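Local coordinates for protein putative serine phosphatase (Pseudomonas aeruginosa, PDB 6K4E) that probably removes phosphate from phosphorylated serine or threonine residues through a magnesium-dependent PP2C-type domain, within a pathway that controls biofilm formation, at residues R72-S75 and H81-I84; Y97-R100 and G105-I108; K191-A196 and V202-G207; D238-Q243 and F250-R255. All blocks are in the same frame, centred on the assembly; numbering follows the deposited sequence.

Interaction 1 (R72-S75 and H81-I84)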
# COMPACT_ATOMS: atom_id res chain seq x y z
N ARG B 72 5.49 -16.42 9.49
CA ARG B 72 5.47 -17.85 9.18
C ARG B 72 6.84 -18.32 8.70
O ARG B 72 7.34 -19.33 9.19
CB ARG B 72 4.39 -18.15 8.13
CG ARG B 72 4.24 -19.63 7.77
CD ARG B 72 3.70 -19.86 6.37
NE ARG B 72 3.73 -21.28 6.01
CZ ARG B 72 2.67 -22.08 5.96
NH1 ARG B 72 1.46 -21.61 6.23
NH2 ARG B 72 2.80 -23.36 5.63
N GLN B 73 7.42 -17.60 7.74
CA GLN B 73 8.71 -17.84 7.13
C GLN B 73 9.82 -17.71 8.18
O GLN B 73 10.66 -18.61 8.29
CB GLN B 73 8.93 -16.88 5.95
CG GLN B 73 7.82 -16.96 4.90
CD GLN B 73 6.77 -15.86 5.06
OE1 GLN B 73 5.89 -15.90 5.94
NE2 GLN B 73 6.83 -14.85 4.18
N LEU B 74 9.74 -16.66 9.02
CA LEU B 74 10.69 -16.46 10.13
C LEU B 74 10.67 -17.65 11.11
O LEU B 74 11.73 -18.15 11.46
CB LEU B 74 10.42 -15.13 10.87
CG LEU B 74 11.01 -13.86 10.24
CD1 LEU B 74 10.30 -12.61 10.75
CD2 LEU B 74 12.51 -13.77 10.52
N SER B 75 9.48 -18.10 11.53
CA SER B 75 9.30 -19.22 12.45
C SER B 75 9.77 -20.54 11.87
O SER B 75 10.41 -21.32 12.57
CB SER B 75 7.84 -19.33 12.89
OG SER B 75 7.51 -18.29 13.79
N HIS B 81 15.99 -18.95 16.75
CA HIS B 81 17.15 -18.11 16.49
C HIS B 81 16.70 -16.75 15.95
O HIS B 81 17.43 -16.07 15.22
CB HIS B 81 18.19 -18.82 15.63
CG HIS B 81 19.09 -19.68 16.45
ND1 HIS B 81 20.42 -19.36 16.64
CD2 HIS B 81 18.81 -20.81 17.15
CE1 HIS B 81 20.91 -20.31 17.42
NE2 HIS B 81 19.98 -21.20 17.76
N HIS B 82 15.44 -16.38 16.31
CA HIS B 82 14.83 -15.09 16.05
C HIS B 82 13.75 -14.81 17.08
O HIS B 82 13.24 -15.75 17.70
CB HIS B 82 14.23 -15.01 14.61
CG HIS B 82 12.75 -15.16 14.54
ND1 HIS B 82 12.14 -16.41 14.70
CD2 HIS B 82 11.79 -14.22 14.37
CE1 HIS B 82 10.83 -16.17 14.65
NE2 HIS B 82 10.57 -14.87 14.45
N PHE B 83 13.35 -13.53 17.20
CA PHE B 83 12.18 -13.11 17.95
C PHE B 83 11.63 -11.85 17.32
O PHE B 83 12.39 -11.11 16.70
CB PHE B 83 12.40 -12.99 19.47
CG PHE B 83 13.09 -11.75 20.00
CD1 PHE B 83 12.45 -10.50 19.95
CD2 PHE B 83 14.30 -11.85 20.67
CE1 PHE B 83 13.07 -9.37 20.48
CE2 PHE B 83 14.90 -10.72 21.22
CZ PHE B 83 14.28 -9.49 21.12
N ILE B 84 10.31 -11.65 17.43
CA ILE B 84 9.64 -10.48 16.87
C ILE B 84 8.84 -9.80 17.92
O ILE B 84 8.10 -10.44 18.67
CB ILE B 84 8.80 -10.80 15.58
CG1 ILE B 84 8.14 -9.54 14.99
CG2 ILE B 84 7.80 -11.91 15.77
CD1 ILE B 84 9.14 -8.42 14.55
O HOH W 1 7.76 -15.40 13.87

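Interaction 2 (Y97-R100 and G105-I108)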
# COMPACT_ATOMS: atom_id res chain seq x y z
N TYR B 97 8.36 -5.16 8.96
CA TYR B 97 9.63 -5.86 8.89
C TYR B 97 9.60 -6.81 7.71
O TYR B 97 8.53 -7.19 7.23
CB TYR B 97 9.93 -6.61 10.19
CG TYR B 97 8.78 -7.42 10.75
CD1 TYR B 97 7.78 -6.81 11.50
CD2 TYR B 97 8.75 -8.81 10.62
CE1 TYR B 97 6.74 -7.55 12.06
CE2 TYR B 97 7.71 -9.56 11.18
CZ TYR B 97 6.71 -8.93 11.89
OH TYR B 97 5.70 -9.62 12.49
N VAL B 98 10.79 -7.11 7.22
CA VAL B 98 10.95 -7.95 6.05
C VAL B 98 11.86 -9.12 6.41
O VAL B 98 12.60 -9.07 7.38
CB VAL B 98 11.49 -7.13 4.83
CG1 VAL B 98 10.45 -6.12 4.34
CG2 VAL B 98 12.81 -6.41 5.15
N TYR B 99 11.82 -10.15 5.60
CA TYR B 99 12.65 -11.33 5.75
C TYR B 99 12.59 -12.07 4.43
O TYR B 99 11.52 -12.17 3.84
CB TYR B 99 12.11 -12.25 6.85
CG TYR B 99 12.88 -13.55 6.94
CD1 TYR B 99 14.19 -13.57 7.39
CD2 TYR B 99 12.28 -14.76 6.60
CE1 TYR B 99 14.91 -14.77 7.48
CE2 TYR B 99 12.99 -15.96 6.68
CZ TYR B 99 14.30 -15.95 7.12
OH TYR B 99 15.03 -17.10 7.21
N ARG B 100 13.74 -12.55 3.96
CA ARG B 100 13.88 -13.32 2.73
C ARG B 100 15.00 -14.36 2.92
O ARG B 100 16.18 -14.00 2.96
CB ARG B 100 14.18 -12.38 1.55
CG ARG B 100 14.36 -13.10 0.19
CD ARG B 100 13.05 -13.65 -0.38
NE ARG B 100 12.12 -12.57 -0.72
CZ ARG B 100 11.96 -12.05 -1.93
NH1 ARG B 100 12.61 -12.56 -2.97
NH2 ARG B 100 11.15 -11.03 -2.11
N GLY B 105 22.21 -17.83 3.17
CA GLY B 105 21.96 -16.88 4.24
C GLY B 105 20.59 -16.25 4.15
O GLY B 105 19.69 -16.81 3.53
N TYR B 106 20.39 -15.07 4.77
CA TYR B 106 19.07 -14.44 4.72
C TYR B 106 19.12 -12.96 4.80
O TYR B 106 20.07 -12.37 5.38
CB TYR B 106 18.12 -15.01 5.81
CG TYR B 106 18.67 -14.94 7.21
CD1 TYR B 106 18.41 -13.86 8.04
CD2 TYR B 106 19.42 -16.00 7.74
CE1 TYR B 106 18.91 -13.80 9.35
CE2 TYR B 106 19.94 -15.94 9.03
CZ TYR B 106 19.66 -14.86 9.84
OH TYR B 106 20.18 -14.81 11.12
N LEU B 107 18.05 -12.35 4.28
CA LEU B 107 17.85 -10.91 4.34
C LEU B 107 16.83 -10.67 5.41
O LEU B 107 15.80 -11.31 5.42
CB LEU B 107 17.37 -10.35 3.00
CG LEU B 107 17.05 -8.85 2.97
CD1 LEU B 107 18.35 -7.99 2.98
CD2 LEU B 107 16.24 -8.53 1.79
N ILE B 108 17.12 -9.73 6.32
CA ILE B 108 16.22 -9.40 7.42
C ILE B 108 16.25 -7.88 7.66
O ILE B 108 17.30 -7.26 7.59
CB ILE B 108 16.57 -10.27 8.63
CG1 ILE B 108 15.48 -10.23 9.71
CG2 ILE B 108 17.97 -9.94 9.19
CD1 ILE B 108 15.58 -11.43 10.85

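Interaction 3 (K191-A196 and V202-G207)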
# COMPACT_ATOMS: atom_id res chain seq x y z
N LYS B 191 18.58 5.94 9.29
CA LYS B 191 18.08 6.34 10.60
C LYS B 191 17.70 5.15 11.49
O LYS B 191 16.91 5.31 12.42
CB LYS B 191 16.93 7.37 10.48
CG LYS B 191 17.41 8.77 10.02
CD LYS B 191 16.28 9.77 9.84
CE LYS B 191 15.61 10.21 11.12
NZ LYS B 191 14.35 10.96 10.83
N ILE B 192 18.28 3.97 11.19
CA ILE B 192 18.09 2.73 11.95
C ILE B 192 19.44 2.06 12.13
O ILE B 192 20.24 2.03 11.19
CB ILE B 192 16.96 1.77 11.44
CG1 ILE B 192 15.57 2.37 11.84
CG2 ILE B 192 17.11 0.31 12.03
CD1 ILE B 192 14.41 1.65 11.50
N SER B 193 19.71 1.62 13.35
CA SER B 193 20.98 1.00 13.74
C SER B 193 20.84 -0.49 13.88
O SER B 193 19.75 -1.00 14.18
CB SER B 193 21.45 1.54 15.09
OG SER B 193 21.54 2.95 15.10
N LEU B 194 21.95 -1.20 13.71
CA LEU B 194 22.03 -2.61 14.01
C LEU B 194 22.81 -2.72 15.32
O LEU B 194 23.93 -2.25 15.42
CB LEU B 194 22.69 -3.42 12.89
CG LEU B 194 22.93 -4.92 13.20
CD1 LEU B 194 21.65 -5.70 13.17
CD2 LEU B 194 23.86 -5.50 12.23
N TYR B 195 22.19 -3.31 16.35
CA TYR B 195 22.81 -3.53 17.62
C TYR B 195 23.25 -5.02 17.62
O TYR B 195 22.55 -5.85 17.05
CB TYR B 195 21.80 -3.28 18.73
CG TYR B 195 21.67 -1.84 19.14
CD1 TYR B 195 22.52 -1.29 20.10
CD2 TYR B 195 20.66 -1.03 18.62
CE1 TYR B 195 22.40 0.04 20.50
CE2 TYR B 195 20.53 0.31 19.01
CZ TYR B 195 21.40 0.83 19.95
OH TYR B 195 21.27 2.12 20.41
N ALA B 196 24.41 -5.32 18.19
CA ALA B 196 24.95 -6.69 18.29
C ALA B 196 25.52 -6.85 19.67
O ALA B 196 26.17 -5.93 20.16
CB ALA B 196 26.05 -6.92 17.27
N VAL B 202 28.53 -4.63 23.60
CA VAL B 202 27.38 -4.14 22.82
C VAL B 202 28.00 -3.28 21.70
O VAL B 202 28.75 -2.35 22.00
CB VAL B 202 26.29 -3.34 23.62
CG1 VAL B 202 25.13 -2.93 22.72
CG2 VAL B 202 25.76 -4.14 24.78
N GLN B 203 27.75 -3.64 20.45
CA GLN B 203 28.19 -2.87 19.26
C GLN B 203 26.96 -2.28 18.63
O GLN B 203 25.91 -2.92 18.61
CB GLN B 203 28.84 -3.77 18.20
CG GLN B 203 30.05 -4.56 18.66
CD GLN B 203 30.85 -5.12 17.51
OE1 GLN B 203 32.07 -5.28 17.61
NE2 GLN B 203 30.20 -5.44 16.39
N GLU B 204 27.10 -1.07 18.12
CA GLU B 204 26.02 -0.41 17.40
C GLU B 204 26.60 -0.01 16.04
O GLU B 204 27.54 0.79 15.98
CB GLU B 204 25.51 0.81 18.18
CG GLU B 204 24.27 1.46 17.56
CD GLU B 204 23.83 2.81 18.09
OE1 GLU B 204 24.40 3.29 19.11
OE2 GLU B 204 22.90 3.39 17.50
N LEU B 205 26.08 -0.62 14.95
CA LEU B 205 26.45 -0.28 13.59
C LEU B 205 25.43 0.81 13.22
O LEU B 205 24.28 0.50 12.94
CB LEU B 205 26.32 -1.51 12.65
CG LEU B 205 27.29 -2.72 12.82
CD1 LEU B 205 27.24 -3.63 11.61
CD2 LEU B 205 28.72 -2.33 13.23
N LYS B 206 25.83 2.09 13.33
CA LYS B 206 24.92 3.22 13.06
C LYS B 206 24.53 3.34 11.61
O LYS B 206 25.36 3.12 10.72
CB LYS B 206 25.50 4.55 13.57
CG LYS B 206 25.66 4.61 15.09
CD LYS B 206 26.70 5.65 15.50
CE LYS B 206 27.16 5.49 16.93
NZ LYS B 206 28.14 4.38 17.09
N GLY B 207 23.27 3.66 11.38
CA GLY B 207 22.73 3.90 10.05
C GLY B 207 22.95 5.36 9.68
O GLY B 207 23.34 6.16 10.54
O HOH W 2 19.85 3.80 18.96

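Interaction 4 (D238-Q243 and F250-R255). With MG (magnesium ion), chain H; MG (magnesium ion), chain F.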
# COMPACT_ATOMS: atom_id res chain seq x y z
N ASP B 238 12.64 3.44 16.19
CA ASP B 238 12.78 4.35 17.32
C ASP B 238 11.70 4.19 18.43
O ASP B 238 11.91 4.70 19.52
CB ASP B 238 12.83 5.81 16.81
CG ASP B 238 11.60 6.27 16.06
OD1 ASP B 238 10.59 5.51 16.05
OD2 ASP B 238 11.64 7.39 15.49
N GLY B 239 10.56 3.60 18.12
CA GLY B 239 9.42 3.51 19.04
C GLY B 239 9.69 3.02 20.45
O GLY B 239 9.22 3.62 21.41
N PHE B 240 10.41 1.90 20.59
CA PHE B 240 10.76 1.30 21.88
C PHE B 240 11.71 2.26 22.64
O PHE B 240 11.56 2.45 23.86
CB PHE B 240 11.46 -0.08 21.66
CG PHE B 240 11.61 -0.93 22.90
CD1 PHE B 240 12.61 -0.67 23.84
CD2 PHE B 240 10.76 -2.02 23.13
CE1 PHE B 240 12.74 -1.47 24.98
CE2 PHE B 240 10.90 -2.81 24.28
CZ PHE B 240 11.88 -2.53 25.19
N LEU B 241 12.70 2.86 21.93
CA LEU B 241 13.71 3.74 22.55
C LEU B 241 13.11 5.09 22.88
O LEU B 241 13.64 5.79 23.73
CB LEU B 241 14.97 3.91 21.64
CG LEU B 241 15.93 2.69 21.55
CD1 LEU B 241 15.44 1.65 20.52
CD2 LEU B 241 17.29 3.13 21.13
N ASP B 242 12.02 5.44 22.23
CA ASP B 242 11.33 6.71 22.47
C ASP B 242 10.20 6.57 23.46
O ASP B 242 9.63 7.58 23.85
CB ASP B 242 10.83 7.33 21.14
CG ASP B 242 11.92 7.82 20.21
OD1 ASP B 242 13.11 7.87 20.65
OD2 ASP B 242 11.60 8.18 19.06
N GLN B 243 9.87 5.35 23.88
CA GLN B 243 8.79 5.14 24.84
C GLN B 243 9.01 5.92 26.13
O GLN B 243 9.98 5.65 26.85
CB GLN B 243 8.57 3.67 25.17
CG GLN B 243 7.35 3.42 26.10
CD GLN B 243 6.05 4.00 25.55
OE1 GLN B 243 5.61 3.68 24.44
NE2 GLN B 243 5.46 4.92 26.28
N PHE B 250 10.83 10.44 30.78
CA PHE B 250 11.86 10.43 29.75
C PHE B 250 11.66 9.21 28.87
O PHE B 250 11.14 8.19 29.35
CB PHE B 250 13.26 10.28 30.38
CG PHE B 250 13.80 11.43 31.19
CD1 PHE B 250 13.43 12.75 30.91
CD2 PHE B 250 14.62 11.21 32.29
CE1 PHE B 250 13.87 13.81 31.72
CE2 PHE B 250 15.08 12.27 33.08
CZ PHE B 250 14.68 13.56 32.80
N GLY B 251 12.14 9.29 27.63
CA GLY B 251 12.09 8.15 26.73
C GLY B 251 13.06 7.09 27.24
O GLY B 251 14.05 7.44 27.90
N PHE B 252 12.75 5.81 27.01
CA PHE B 252 13.62 4.71 27.44
C PHE B 252 15.09 5.04 27.12
O PHE B 252 15.88 5.14 28.04
CB PHE B 252 13.16 3.41 26.76
CG PHE B 252 13.72 2.15 27.36
CD1 PHE B 252 13.21 1.64 28.55
CD2 PHE B 252 14.70 1.43 26.69
CE1 PHE B 252 13.71 0.44 29.08
CE2 PHE B 252 15.19 0.22 27.21
CZ PHE B 252 14.69 -0.26 28.40
N GLY B 253 15.39 5.33 25.85
CA GLY B 253 16.69 5.77 25.39
C GLY B 253 17.68 4.68 25.02
O GLY B 253 17.47 3.50 25.34
N SER B 254 18.77 5.11 24.32
CA SER B 254 19.88 4.30 23.82
C SER B 254 20.69 3.62 24.92
O SER B 254 21.09 2.47 24.73
CB SER B 254 20.84 5.12 22.96
OG SER B 254 20.25 5.73 21.83
N ARG B 255 20.97 4.33 26.05
CA ARG B 255 21.76 3.76 27.15
C ARG B 255 20.99 2.64 27.88
O ARG B 255 21.56 1.56 28.06
CB ARG B 255 22.31 4.83 28.12
CG ARG B 255 23.30 5.78 27.42
CD ARG B 255 23.48 7.14 28.10
NE ARG B 255 24.00 8.15 27.17
CZ ARG B 255 24.63 9.26 27.54
NH1 ARG B 255 24.85 9.52 28.82
NH2 ARG B 255 25.06 10.12 26.62
MG MG H . 13.30 8.69 14.73
MG MG F . 8.60 5.59 14.83
O HOH W 3 9.03 7.52 14.24
O HOH W 4 8.32 3.36 15.20
O HOH W 5 6.77 6.08 13.90
O HOH W 6 11.70 10.23 15.25
O HOH W 7 12.06 9.18 12.80

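Interaction 1 (R72-S75 and H81-I84)
L74 packs against the imidazole of H82 in a helix-on-strand contact of the PP2C-type fold, where the short helix 71-77 lies against the start of strand 82-87, an outermost strand of one of the two five-stranded sheets within this chain. No direct hydrogen bond joins the segments; the evidence for the contact is a CH-pi approach and one shared water. L74 CB sits over one face of the H82 ring, 3.9 Å from its centroid and 22° off the normal, displaced toward the rim so that its nearest ring atom is H82 NE2. The branch methyl CD2 of L74 reaches the same ring at H82 CD2, at 3.9 Å, and the two side chains cross at about a right angle. Both imidazole nitrogens have partners, which limits the ring's rotation: H82 ND1 is hydrogen-bonded to G79 O in the turn after the helix, and H82 NE2 meets a single bridging water. On the far side of strand 82-87, F83 meets F276 of helix 269-284. With S75 OG turned opposite its own carbonyl carbon (chi1 -73°), the hydroxyl holds this water at 2.9 Å, and the water lies in the ring plane, 2.9 Å from H82 NE2.

Interaction 2 (Y97-R100 and G105-I108)
R100 and L107 form the hydrogen-bonded pair of an antiparallel beta hairpin, with R100 N donating a hydrogen bond to L107 O, and L107 N to R100 O, each bond 2.8 Å long. Next to it, Y99 and I108 make a non-hydrogen-bonded pair with CA atoms 4.4 Å apart, and Y99 CA brings its hydrogen to L107 O at 3.2 Å, so this carbonyl receives an N-H and a CA-H together.

On the face carrying Y99 and I108, the tyrosine ring leans across the neighbouring strand. With CG opposite the backbone N (chi1 175°), it carries CE1 to 3.6 Å from Y106 CB, while CD1 of Y99 turns a ring edge to I108 CB. The rings of Y99 and Y106 meet obliquely, their planes 51° apart. The other face holds a simpler contact, R100 CB against L107 CB at 4.0 Å, beyond which the arginine bends away.

The far end of the Y99 ring is held from outside the hairpin: its hydroxyl is hydrogen-bonded to T77 OG1 of helix 71-77, and Q73 and L74 of that helix pack on Y99. Strand 293-300 meets Y106 and I108 through F298, and strand 171-179 continues the sheet beyond 105-113, pairing with the backbone of Y106 and I108.

Interaction 3 (K191-A196 and V202-G207)
V202 opens the return strand of an antiparallel beta hairpin by setting CG1 at the edge of the Y195 ring, 4.0 Å from Y195 CD1. Q203 follows in a hydrogen-bonded pair with A196: its N reaches A196 O at 2.8 Å, and its own carbonyl accepts A196 N. E204 then runs alongside Y195, extended, with CG opposite the backbone N (chi1 -173°). That course lays E204 CG over the ring face, 3.9 Å from the Y195 centroid, and stacks the carboxylate on the ring with the planes 13° apart. E204 OE2 accepts the hydroxyl of S193 at 2.8 Å through its anti lone pair. A water 2.6 Å from Y195 OH makes a weak bond to this oxygen. L205 N donates to L194 O at 2.7 Å, and L205 O accepts L194 N; the two leucines lie side by side, L205 CD1 to L194 CD2 at 3.9 Å. G207 CA then passes 3.3 Å from I192 O. The chemistry thus divides by face: leucines meet on one, where L194 also packs on F233 and L235, while on the other S193 and the ring fix the E204 carboxylate, whose negative charge the S193 hydroxyl would partly offset.

Interaction 4 (D238-Q243 and F250-R255)
L241 O accepts G253 N at 2.8 Å and so ties the short helical turn that begins at metal ligand D238 of this PP2C-type domain to the residue at the N-cap position of helix 254-264. A second backbone bond lies beside it: F252 N reaches Q243 O at 2.8 Å, with a less straight angle of 139° at hydrogen. Together they hold the chain entering and leaving the small 244-245/250-251 hairpin side by side, and G251 CA adds a CA-H contact to Q243 O.

F240 and F252 pack as a T-shaped pair, the edge of F240 directed at the face of F252, with planes at 83° and centroids 5.3 Å apart. With CG of F240 opposite its backbone N (chi1 -167°), ring atom CE1 reaches F252 CE2 at 3.7 Å. The two side chains lie side by side and point the same way, between helices 254-264 and 269-284. L241 instead lays CD2 against S254, at the first turn of helix 254-264.

At the other end of the turn, D238 bridges two magnesium ions, one on each carboxylate oxygen. D112 and D291 share the ion on OD1, whose shell three waters complete. One of those waters donates to D238 OD2 at 2.9 Å, and that same oxygen binds the second magnesium ion at 2.2 Å.

In the fold
The four contacts form two touching pairs. Interactions 1 and 2 have centres about 10 Å apart and meet where L74 CD2 packs on Y99 CD1 at 3.6 Å. Helix 71-77 thus packs on strands 82-87 and 95-101, one from each five-stranded sheet, which also touch directly, I84 CG1 to Y97 CZ at 3.5 Å. Interactions 3 and 4, with centres about 14 Å apart, touch more lightly through Y195 OH and S254 CB, 4.0 Å apart. Interactions 2 and 4 lie on opposite sides of the chain's centre, centres about 25 Å apart. In interaction 3 the K191 side chain lies about 5 Å from a magnesium ion, the one bound by D238 OD2 of interaction 4.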